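PDB 5FGO: CG1507-PB, isoform B, which probably binds purine-rich single-stranded DNA and RNA, and is represented here by its third PUR repeat, crystallised as a two-chain assembly. Local coordinates for residues E17-M20 / K25-Y28; V38-S43 / K58-F63. All blocks are in the same frame, centred on the assembly; numbering follows the deposited sequence.

Overall arrangement
From the N terminus the chain runs through strands 18-22, 25-34, 37-46 and 49-56, which form one antiparallel sheet in that order, and ends in helix 60-72. Interaction 1 closes the short turn between the first two strands, its segments five residues apart. Interaction 2 opens later and closes a longer loop, bringing the start of the helix back onto strand 37-46 after strand 49-56 has been laid beside it. The two are in series, neither nested nor crossed, with centres about 15 Å apart. They meet where strands 25-34 and 37-46 are neighbours: Tyr28 O lies 2.8 Å from Ser43 N, a probable hydrogen bond. Both contacts also touch the second subunit.

Interaction 1 (E17-M20 / K25-Y28)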
ATOM      1  N   GLU B  17      -7.594   8.241  10.375  1.00  8.25           N
ATOM      2  CA  GLU B  17      -7.910   6.979   9.718  1.00  7.58           C
ATOM      3  C   GLU B  17      -8.600   7.144   8.385  1.00  7.09           C
ATOM      4  O   GLU B  17      -9.416   8.034   8.234  1.00 14.06           O
ATOM      5  CB  GLU B  17      -8.784   6.152  10.656  1.00  7.92           C
ATOM      6  CG  GLU B  17      -8.078   5.806  11.944  1.00 11.60           C
ATOM      7  CD  GLU B  17      -8.913   4.958  12.876  1.00 41.57           C
ATOM      8  OE1 GLU B  17     -10.035   4.555  12.497  1.00 48.88           O
ATOM      9  OE2 GLU B  17      -8.474   4.763  14.029  1.00 55.00           O
ATOM     10  N   ARG B  18      -8.283   6.310   7.408  1.00  3.44           N
ATOM     11  CA  ARG B  18      -9.005   6.402   6.144  1.00  3.76           C
ATOM     12  C   ARG B  18      -9.431   5.043   5.582  1.00  1.95           C
ATOM     13  O   ARG B  18      -8.972   4.005   6.019  1.00  3.25           O
ATOM     14  CB  ARG B  18      -8.220   7.232   5.140  1.00  3.52           C
ATOM     15  CG  ARG B  18      -8.224   8.713   5.557  1.00  2.70           C
ATOM     16  CD  ARG B  18      -7.637   9.583   4.511  1.00  5.27           C
ATOM     17  NE  ARG B  18      -8.509   9.742   3.367  1.00  4.82           N
ATOM     18  CZ  ARG B  18      -8.167  10.454   2.304  1.00  8.81           C
ATOM     19  NH1 ARG B  18      -6.943  10.968   2.241  1.00  7.24           N
ATOM     20  NH2 ARG B  18      -9.006  10.589   1.281  1.00  8.82           N
ATOM     21  N   HIS B  19     -10.410   5.053   4.698  1.00  1.44           N
ATOM     22  CA  HIS B  19     -11.023   3.820   4.250  1.00  2.50           C
ATOM     23  C   HIS B  19     -11.359   3.817   2.754  1.00  3.14           C
ATOM     24  O   HIS B  19     -11.703   4.846   2.185  1.00  4.00           O
ATOM     25  CB  HIS B  19     -12.261   3.590   5.110  1.00  3.10           C
ATOM     26  CG  HIS B  19     -13.278   2.684   4.498  1.00  8.00           C
ATOM     27  ND1 HIS B  19     -14.439   3.159   3.929  1.00  8.88           N
ATOM     28  CD2 HIS B  19     -13.319   1.337   4.371  1.00  4.90           C
ATOM     29  CE1 HIS B  19     -15.158   2.144   3.487  1.00  3.24           C
ATOM     30  NE2 HIS B  19     -14.494   1.029   3.732  1.00  5.15           N
HETATM   31  N   MSE B  20     -11.241   2.666   2.107  1.00  2.54           N
HETATM   32  CA  MSE B  20     -11.617   2.556   0.697  1.00  2.75           C
HETATM   33  C   MSE B  20     -12.439   1.302   0.500  1.00  1.97           C
HETATM   34  O   MSE B  20     -12.253   0.338   1.216  1.00  3.35           O
HETATM   35  CB  MSE B  20     -10.383   2.526  -0.214  1.00  1.68           C
HETATM   36  CG  MSE B  20     -10.706   2.438  -1.713  1.00  3.27           C
HETATM   37 SE   MSE B  20      -9.120   2.469  -2.849  1.00  1.53          SE
HETATM   38  CE  MSE B  20      -7.915   2.558  -1.337  1.00  1.42           C
ATOM     39  N   LYS B  25     -14.318  -6.206  -0.843  1.00  1.28           N
ATOM     40  CA  LYS B  25     -13.361  -6.018   0.253  1.00  1.36           C
ATOM     41  C   LYS B  25     -13.185  -4.572   0.663  1.00  1.24           C
ATOM     42  O   LYS B  25     -13.486  -3.661  -0.090  1.00  5.43           O
ATOM     43  CB  LYS B  25     -12.004  -6.642  -0.059  1.00  2.96           C
ATOM     44  CG  LYS B  25     -11.391  -6.343  -1.397  1.00  5.16           C
ATOM     45  CD  LYS B  25     -10.094  -7.153  -1.499  1.00  4.02           C
ATOM     46  CE  LYS B  25      -9.512  -7.138  -2.878  1.00  2.11           C
ATOM     47  NZ  LYS B  25      -8.593  -8.255  -3.038  1.00  1.86           N
ATOM     48  N   ASN B  26     -12.698  -4.375   1.875  1.00  0.90           N
ATOM     49  CA  ASN B  26     -12.404  -3.048   2.369  1.00  0.76           C
ATOM     50  C   ASN B  26     -10.934  -2.838   2.698  1.00  1.25           C
ATOM     51  O   ASN B  26     -10.292  -3.705   3.304  1.00  0.94           O
ATOM     52  CB  ASN B  26     -13.215  -2.784   3.636  1.00  2.30           C
ATOM     53  CG  ASN B  26     -14.687  -2.730   3.378  1.00  2.29           C
ATOM     54  OD1 ASN B  26     -15.248  -1.678   3.135  1.00  3.23           O
ATOM     55  ND2 ASN B  26     -15.328  -3.874   3.438  1.00  5.83           N
ATOM     56  N   PHE B  27     -10.422  -1.657   2.366  1.00  1.22           N
ATOM     57  CA  PHE B  27      -9.068  -1.266   2.750  1.00  0.82           C
ATOM     58  C   PHE B  27      -9.023  -0.189   3.836  1.00  0.97           C
ATOM     59  O   PHE B  27      -9.746   0.805   3.788  1.00  1.94           O
ATOM     60  CB  PHE B  27      -8.311  -0.792   1.523  1.00  0.42           C
ATOM     61  CG  PHE B  27      -7.849  -1.904   0.608  1.00  0.35           C
ATOM     62  CD1 PHE B  27      -6.658  -2.578   0.865  1.00  0.61           C
ATOM     63  CD2 PHE B  27      -8.571  -2.261  -0.514  1.00  0.55           C
ATOM     64  CE1 PHE B  27      -6.200  -3.562   0.024  1.00  0.44           C
ATOM     65  CE2 PHE B  27      -8.106  -3.274  -1.363  1.00  0.65           C
ATOM     66  CZ  PHE B  27      -6.924  -3.912  -1.093  1.00  0.43           C
ATOM     67  N   TYR B  28      -8.183  -0.398   4.838  1.00  0.79           N
ATOM     68  CA  TYR B  28      -8.009   0.605   5.876  1.00  0.98           C
ATOM     69  C   TYR B  28      -6.604   1.117   5.955  1.00  0.96           C
ATOM     70  O   TYR B  28      -5.670   0.363   5.762  1.00  3.39           O
ATOM     71  CB  TYR B  28      -8.439   0.047   7.222  1.00  1.11           C
ATOM     72  CG  TYR B  28      -9.908  -0.290   7.237  1.00  2.61           C
ATOM     73  CD1 TYR B  28     -10.854   0.701   7.467  1.00  5.40           C
ATOM     74  CD2 TYR B  28     -10.355  -1.573   6.974  1.00  1.07           C
ATOM     75  CE1 TYR B  28     -12.189   0.421   7.451  1.00  5.09           C
ATOM     76  CE2 TYR B  28     -11.686  -1.869   6.968  1.00  1.42           C
ATOM     77  CZ  TYR B  28     -12.603  -0.872   7.208  1.00  6.05           C
ATOM     78  OH  TYR B  28     -13.946  -1.145   7.201  1.00  5.26           O
TER
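His19 and Tyr28 are cross-strand neighbours in the first beta hairpin of this PUR repeat, where strand 18-22 turns back along strand 25-34. The short strand axes run 4.8 Å apart, antiparallel with the usual twist of a beta hairpin. His19-Tyr28 is a non-hydrogen-bonded pair, and its two side chains lie side by side on one face of the sheet, pointing the same way. Their ring planes are only 30° apart, yet the centroids are 5.1 Å from each other, so the rings are slid apart with little overlap. CD2 of His19 lies beside the CE1-CZ side of the tyrosine, nearest at Tyr28 CE1 (3.4 Å).

Asn26, on the same face, takes the outer end of the imidazole. With CG of His19 turned anti to the backbone N (chi1 159°), the ring reaches over toward the other strand, and its NE2 donates to Asn26 OD1 at 2.9 Å, nearly straight at 175°. The acceptor sits in the imidazole plane, the donor is tilted slightly from the amide carbonyl plane, and amide and ring are nearly coplanar. Asn26 OD1 also receives a weak hydrogen bond from Lys21 NZ, so two donors converge on one carbonyl oxygen.

Met20, present as selenomethionine, and Phe27 form the adjoining hydrogen-bonded pair. Their side chains leave on the opposite face, with Met20 CB 4.3 Å from Phe27 CB; beyond these first atoms the Phe27 side chain leads away from strand 18-20. Both residues are buried, and on this face Met20 packs on Phe63 and Phe27 on Thr54, both of the second subunit. Arg18 is likewise committed to the dimer, by a salt bridge to Asp69 of the second subunit. The pair's backbones are joined by reciprocal bonds, Met20 N to Phe27 O and Phe27 N to Met20 O, each 2.9 Å long.

Interaction 2 (V38-S43 / K58-F63); sequences VYMRIS and KCWIRF
Met40, a selenomethionine on strand 37-46, closes on the indole of Trp60 at the start of helix 60-72, and this pair makes the tight part of the contact. Two parts of the Met40 side chain touch the indole. CB lies against the benzo ring, 3.6 Å from Trp60 CZ2. The bend at chi3 (-58°) then folds CE back over the ring: it stands 3.9 Å from the centroid of the six-membered ring and only 9° off the ring normal, a CH-pi contact over the face. The strand backbone meets the indole differently, since Tyr39 C lies at the ring edge, near its plane, 3.8 Å from Trp60 CZ2. The indole is held at its polar end as well, by a hydrogen bond from Trp60 NE1 to Ile55 O on the neighbouring strand 49-56.

Packing is looser toward Val38, whose CG1 approaches Trp60 CH2 at 4.2 Å, the two side chains crossing at about a right angle. On the solvent side of the helix, exposed Arg62 turns back within its own segment, and its NH2 donates to Lys58 O from above the carbonyl plane (46° out of it). Cys59, at the N-cap position, accepts Phe63 N at its O, and its CB lies against one face of the Arg62 guanidinium. Phe63 is buried mainly by other partners: Phe29 of the second subunit meets it edge-to-face, and Phe67 of the second subunit also meets its ring.

Four antiparallel strands followed by one helix are the beta-beta-beta-beta-alpha topology of a PUR repeat; here the helix start packs on its own sheet through Trp60, while Phe63 reaches the second subunit, consistent with an intertwined dimer of two repeats.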
ATOM      1  N   VAL B  38       7.463   6.177  12.862  1.00  7.64           N
ATOM      2  CA  VAL B  38       6.115   6.293  12.323  1.00  7.21           C
ATOM      3  C   VAL B  38       5.888   5.357  11.126  1.00  5.98           C
ATOM      4  O   VAL B  38       6.719   5.258  10.224  1.00  5.02           O
ATOM      5  CB  VAL B  38       5.864   7.759  11.890  1.00  4.76           C
ATOM      6  CG1 VAL B  38       4.549   7.912  11.157  1.00  5.65           C
ATOM      7  CG2 VAL B  38       5.918   8.668  13.091  1.00  4.02           C
ATOM      8  N   TYR B  39       4.729   4.714  11.083  1.00  4.67           N
ATOM      9  CA  TYR B  39       4.440   3.793   9.999  1.00  3.19           C
ATOM     10  C   TYR B  39       2.980   3.888   9.534  1.00  4.64           C
ATOM     11  O   TYR B  39       2.112   4.415  10.250  1.00  1.56           O
ATOM     12  CB  TYR B  39       4.763   2.361  10.433  1.00  3.50           C
ATOM     13  CG  TYR B  39       3.948   1.885  11.626  1.00  3.94           C
ATOM     14  CD1 TYR B  39       2.660   1.386  11.468  1.00  3.83           C
ATOM     15  CD2 TYR B  39       4.456   1.978  12.917  1.00  6.98           C
ATOM     16  CE1 TYR B  39       1.917   0.965  12.569  1.00  9.05           C
ATOM     17  CE2 TYR B  39       3.727   1.570  14.012  1.00  8.22           C
ATOM     18  CZ  TYR B  39       2.464   1.057  13.838  1.00 12.78           C
ATOM     19  OH  TYR B  39       1.752   0.652  14.943  1.00 19.75           O
HETATM   20  N   MSE B  40       2.734   3.367   8.330  1.00  2.98           N
HETATM   21  CA  MSE B  40       1.397   3.244   7.772  1.00  2.10           C
HETATM   22  C   MSE B  40       1.013   1.764   7.631  1.00  5.35           C
HETATM   23  O   MSE B  40       1.688   0.998   6.948  1.00  3.82           O
HETATM   24  CB  MSE B  40       1.306   3.932   6.406  1.00  1.98           C
HETATM   25  CG  MSE B  40      -0.111   4.006   5.866  1.00  1.22           C
HETATM   26 SE   MSE B  40      -0.237   4.421   3.984  1.00  1.10          SE
HETATM   27  CE  MSE B  40       0.713   6.092   4.088  1.00  1.26           C
ATOM     28  N   ARG B  41      -0.070   1.365   8.287  1.00  4.58           N
ATOM     29  CA  ARG B  41      -0.599   0.030   8.124  1.00  2.47           C
ATOM     30  C   ARG B  41      -1.711   0.066   7.096  1.00  2.82           C
ATOM     31  O   ARG B  41      -2.650   0.838   7.229  1.00  1.98           O
ATOM     32  CB  ARG B  41      -1.115  -0.517   9.449  1.00  2.77           C
ATOM     33  CG  ARG B  41      -1.619  -1.956   9.377  1.00  2.17           C
ATOM     34  CD  ARG B  41      -2.109  -2.422  10.735  1.00  5.80           C
ATOM     35  NE  ARG B  41      -3.349  -1.722  11.089  1.00 30.62           N
ATOM     36  CZ  ARG B  41      -3.990  -1.822  12.257  1.00 43.93           C
ATOM     37  NH1 ARG B  41      -3.534  -2.630  13.212  1.00 45.10           N
ATOM     38  NH2 ARG B  41      -5.104  -1.116  12.465  1.00 18.90           N
ATOM     39  N   ILE B  42      -1.603  -0.747   6.058  1.00  2.17           N
ATOM     40  CA  ILE B  42      -2.685  -0.841   5.101  1.00  1.22           C
ATOM     41  C   ILE B  42      -3.320  -2.223   5.254  1.00  1.51           C
ATOM     42  O   ILE B  42      -2.699  -3.243   4.985  1.00  1.52           O
ATOM     43  CB  ILE B  42      -2.203  -0.605   3.670  1.00  0.52           C
ATOM     44  CG1 ILE B  42      -1.322   0.632   3.620  1.00  0.34           C
ATOM     45  CG2 ILE B  42      -3.386  -0.500   2.703  1.00  0.52           C
ATOM     46  CD1 ILE B  42      -0.778   0.931   2.257  1.00  0.25           C
ATOM     47  N   SER B  43      -4.567  -2.263   5.698  1.00  2.14           N
ATOM     48  CA  SER B  43      -5.215  -3.542   5.922  1.00  1.42           C
ATOM     49  C   SER B  43      -6.168  -3.928   4.819  1.00  1.16           C
ATOM     50  O   SER B  43      -6.875  -3.090   4.281  1.00  1.54           O
ATOM     51  CB  SER B  43      -5.951  -3.514   7.248  1.00  1.27           C
ATOM     52  OG  SER B  43      -5.077  -3.069   8.269  1.00  2.61           O
ATOM     53  N   LYS B  58       9.932   6.508   6.416  1.00  2.72           N
ATOM     54  CA  LYS B  58      11.100   6.877   5.607  1.00  2.16           C
ATOM     55  C   LYS B  58      11.021   6.400   4.159  1.00  4.11           C
ATOM     56  O   LYS B  58      11.915   6.687   3.360  1.00  5.40           O
ATOM     57  CB  LYS B  58      12.383   6.340   6.231  1.00  2.13           C
ATOM     58  CG  LYS B  58      12.497   4.839   6.188  1.00  5.88           C
ATOM     59  CD  LYS B  58      13.798   4.337   6.756  1.00  1.98           C
ATOM     60  CE  LYS B  58      13.759   4.363   8.261  1.00  4.27           C
ATOM     61  NZ  LYS B  58      14.912   3.626   8.890  1.00  3.59           N
ATOM     62  N   CYS B  59       9.963   5.684   3.796  1.00  3.15           N
ATOM     63  CA  CYS B  59       9.845   5.270   2.407  1.00  4.05           C
ATOM     64  C   CYS B  59       8.471   5.534   1.799  1.00  1.71           C
ATOM     65  O   CYS B  59       8.156   5.035   0.720  1.00  2.40           O
ATOM     66  CB  CYS B  59      10.254   3.795   2.268  1.00 14.59           C
ATOM     67  SG  CYS B  59       9.129   2.596   2.995  1.00  9.94           S
ATOM     68  N   TRP B  60       7.678   6.372   2.449  1.00  2.42           N
ATOM     69  CA  TRP B  60       6.366   6.753   1.888  1.00  4.34           C
ATOM     70  C   TRP B  60       6.514   7.377   0.487  1.00  3.19           C
ATOM     71  O   TRP B  60       5.699   7.100  -0.406  1.00  1.73           O
ATOM     72  CB  TRP B  60       5.603   7.725   2.817  1.00  2.47           C
ATOM     73  CG  TRP B  60       5.137   7.061   4.088  1.00  3.95           C
ATOM     74  CD1 TRP B  60       5.390   5.773   4.471  1.00  2.24           C
ATOM     75  CD2 TRP B  60       4.285   7.617   5.103  1.00  2.76           C
ATOM     76  NE1 TRP B  60       4.795   5.516   5.680  1.00  2.98           N
ATOM     77  CE2 TRP B  60       4.102   6.623   6.083  1.00  2.85           C
ATOM     78  CE3 TRP B  60       3.670   8.858   5.281  1.00  5.22           C
ATOM     79  CZ2 TRP B  60       3.337   6.832   7.226  1.00  4.73           C
ATOM     80  CZ3 TRP B  60       2.899   9.068   6.423  1.00  3.39           C
ATOM     81  CH2 TRP B  60       2.740   8.057   7.379  1.00  4.07           C
ATOM     82  N   ILE B  61       7.536   8.217   0.297  1.00  1.96           N
ATOM     83  CA  ILE B  61       7.748   8.848  -1.004  1.00  2.23           C
ATOM     84  C   ILE B  61       8.095   7.826  -2.080  1.00  1.48           C
ATOM     85  O   ILE B  61       7.528   7.849  -3.180  1.00  1.58           O
ATOM     86  CB  ILE B  61       8.839   9.930  -0.953  1.00  5.30           C
ATOM     87  CG1 ILE B  61       8.323  11.157  -0.209  1.00  1.40           C
ATOM     88  CG2 ILE B  61       9.191  10.392  -2.367  1.00  2.27           C
ATOM     89  CD1 ILE B  61       7.219  11.856  -0.974  1.00  3.03           C
ATOM     90  N   ARG B  62       9.050   6.954  -1.772  1.00  2.15           N
ATOM     91  CA  ARG B  62       9.431   5.882  -2.695  1.00  3.65           C
ATOM     92  C   ARG B  62       8.199   5.086  -3.131  1.00  2.25           C
ATOM     93  O   ARG B  62       8.028   4.783  -4.316  1.00  2.34           O
ATOM     94  CB  ARG B  62      10.496   4.969  -2.048  1.00  2.76           C
ATOM     95  CG  ARG B  62      11.946   5.380  -2.322  1.00  6.67           C
ATOM     96  CD  ARG B  62      12.975   4.579  -1.533  1.00 19.58           C
ATOM     97  NE  ARG B  62      13.027   5.014  -0.135  1.00 25.61           N
ATOM     98  CZ  ARG B  62      13.736   4.421   0.822  1.00 18.90           C
ATOM     99  NH1 ARG B  62      14.407   3.307   0.574  1.00  9.73           N
ATOM    100  NH2 ARG B  62      13.728   4.917   2.051  1.00 21.43           N
ATOM    101  N   PHE B  63       7.335   4.791  -2.169  1.00  1.41           N
ATOM    102  CA  PHE B  63       6.062   4.143  -2.418  1.00  1.72           C
ATOM    103  C   PHE B  63       5.125   4.924  -3.341  1.00  2.84           C
ATOM    104  O   PHE B  63       4.601   4.409  -4.331  1.00  2.52           O
ATOM    105  CB  PHE B  63       5.376   3.943  -1.089  1.00  1.43           C
ATOM    106  CG  PHE B  63       5.033   2.543  -0.793  1.00  2.57           C
ATOM    107  CD1 PHE B  63       5.964   1.705  -0.205  1.00  5.89           C
ATOM    108  CD2 PHE B  63       3.772   2.056  -1.069  1.00  4.58           C
ATOM    109  CE1 PHE B  63       5.647   0.395   0.096  1.00  4.56           C
ATOM    110  CE2 PHE B  63       3.443   0.751  -0.768  1.00  2.66           C
ATOM    111  CZ  PHE B  63       4.379  -0.077  -0.193  1.00  4.34           C
TER